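Local atomic coordinates of transcription factor tau subunit sfc1 (Schizosaccharomyces pombe, PDB entry 4BJJ), a protein that takes part in activating tRNA and 5S RNA genes as a TFIIIC subunit of the tauA domain, which binds boxA promoter DNA. Residues K40-Q43 and T44-N48. The protein carries 3 engineered substitutions. Numbering follows the deposited sequence.
Sequences KACQ and TSFQN. With HG (mercury (II) ion), chain C.
S45 turns its hydroxyl back onto C42 in the last turns of helix 35-47, within the Sfc7-interacting domain. With chi1 at 67°, OG sits between its own N and carbonyl carbon and donates to C42 O at 2.7 Å. A small side chain whose hydroxyl is satisfied within the helix suits this buried face, against A14, A52 and F99. An alanine here would probably deprive C42 O of its short hydroxyl bond. The backbone bond from T44 N to K40 O is nearly straight, at 169°, whereas toward the C-terminal end Q43 O accepts from both Q47 N, at 2.9 Å, and F46 N, which lies well above the carbonyl plane. C42 and F46 make a sulfur-aromatic contact, SG lying at the ring edge, 3.9 Å from CE2; SG also binds a mercury ion at 2.2 Å. The exposed Q43 and Q47 side chains run side by side, their amides 45° apart, and one water donates to Q43 OE1 and also bonds T44 OG1. The chemistry thus divides the helix: C42 and S45 pack on strand 12-18, S45 reaching strand 88-100 as well, the glutamines offer solvent amides that can hydrogen-bond to water, and the soft sulfur of C42 suits a soft metal such as mercury.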
loop_
_atom_site.group_PDB
_atom_site.type_symbol
_atom_site.label_atom_id
_atom_site.label_comp_id
_atom_site.label_asym_id
_atom_site.label_seq_id
_atom_site.Cartn_x
_atom_site.Cartn_y
_atom_site.Cartn_z
ATOM N N LYS A 40 -12.108 -12.501 1.800
ATOM C CA LYS A 40 -12.872 -12.904 0.636
ATOM C C LYS A 40 -12.630 -11.900 -0.494
ATOM O O LYS A 40 -12.367 -12.280 -1.614
ATOM C CB LYS A 40 -14.364 -12.991 1.020
ATOM C CG LYS A 40 -15.243 -13.698 0.029
ATOM C CD LYS A 40 -16.684 -13.786 0.533
ATOM C CE LYS A 40 -17.354 -12.401 0.621
ATOM N NZ LYS A 40 -18.794 -12.466 1.023
ATOM N N ALA A 41 -12.696 -10.609 -0.181
ATOM C CA ALA A 41 -12.411 -9.566 -1.164
ATOM C C ALA A 41 -10.992 -9.663 -1.736
ATOM O O ALA A 41 -10.802 -9.581 -2.946
ATOM C CB ALA A 41 -12.671 -8.209 -0.579
ATOM N N CYS A 42 -10.001 -9.901 -0.895
ATOM C CA CYS A 42 -8.639 -10.069 -1.403
ATOM C C CYS A 42 -8.475 -11.333 -2.263
ATOM O O CYS A 42 -7.816 -11.308 -3.307
ATOM C CB CYS A 42 -7.631 -10.090 -0.252
ATOM S SG CYS A 42 -5.949 -10.652 -0.720
ATOM N N GLN A 43 -9.023 -12.444 -1.816
ATOM C CA GLN A 43 -8.933 -13.659 -2.576
ATOM C C GLN A 43 -9.580 -13.522 -4.001
ATOM O O GLN A 43 -9.025 -14.005 -4.990
ATOM C CB GLN A 43 -9.616 -14.779 -1.793
ATOM C CG GLN A 43 -10.018 -15.983 -2.637
ATOM C CD GLN A 43 -10.798 -17.018 -1.845
ATOM O OE1 GLN A 43 -11.898 -16.753 -1.330
ATOM N NE2 GLN A 43 -10.225 -18.208 -1.737
ATOM N N THR A 44 -10.752 -12.902 -4.097
ATOM C CA THR A 44 -11.370 -12.670 -5.394
ATOM C C THR A 44 -10.450 -11.842 -6.288
ATOM O O THR A 44 -10.346 -12.108 -7.489
ATOM C CB THR A 44 -12.695 -11.924 -5.273
ATOM O OG1 THR A 44 -13.565 -12.600 -4.371
ATOM C CG2 THR A 44 -13.405 -11.819 -6.626
ATOM N N SER A 45 -9.768 -10.850 -5.703
ATOM C CA SER A 45 -8.913 -9.962 -6.503
ATOM C C SER A 45 -7.766 -10.719 -7.178
ATOM O O SER A 45 -7.277 -10.297 -8.235
ATOM C CB SER A 45 -8.397 -8.717 -5.719
ATOM O OG SER A 45 -7.499 -9.050 -4.693
ATOM N N PHE A 46 -7.381 -11.859 -6.602
ATOM C CA PHE A 46 -6.319 -12.685 -7.163
ATOM C C PHE A 46 -6.824 -13.816 -8.047
ATOM O O PHE A 46 -6.170 -14.188 -9.014
ATOM C CB PHE A 46 -5.458 -13.254 -6.044
ATOM C CG PHE A 46 -4.447 -12.269 -5.520
ATOM C CD1 PHE A 46 -3.234 -12.123 -6.149
ATOM C CD2 PHE A 46 -4.732 -11.465 -4.428
ATOM C CE1 PHE A 46 -2.316 -11.224 -5.685
ATOM C CE2 PHE A 46 -3.819 -10.566 -3.959
ATOM C CZ PHE A 46 -2.618 -10.433 -4.590
ATOM N N GLN A 47 -7.990 -14.351 -7.721
ATOM C CA GLN A 47 -8.571 -15.428 -8.496
ATOM C C GLN A 47 -9.293 -14.936 -9.724
ATOM O O GLN A 47 -9.255 -15.587 -10.763
ATOM C CB GLN A 47 -9.533 -16.219 -7.640
ATOM C CG GLN A 47 -8.809 -17.165 -6.735
ATOM C CD GLN A 47 -9.741 -18.148 -6.122
ATOM O OE1 GLN A 47 -10.924 -18.159 -6.452
ATOM N NE2 GLN A 47 -9.228 -18.989 -5.230
ATOM N N ASN A 48 -9.939 -13.784 -9.595
ATOM C CA ASN A 48 -10.728 -13.209 -10.664
ATOM C C ASN A 48 -10.717 -11.669 -10.596
ATOM O O ASN A 48 -11.730 -11.041 -10.290
ATOM C CB ASN A 48 -12.157 -13.755 -10.578
ATOM C CG ASN A 48 -12.966 -13.473 -11.827
ATOM O OD1 ASN A 48 -12.467 -12.860 -12.762
ATOM N ND2 ASN A 48 -14.227 -13.912 -11.844
HETATM HG HG HG C . -5.783 -12.829 -0.890
HETATM O O HOH W 1 -13.553 -15.147 -2.817
#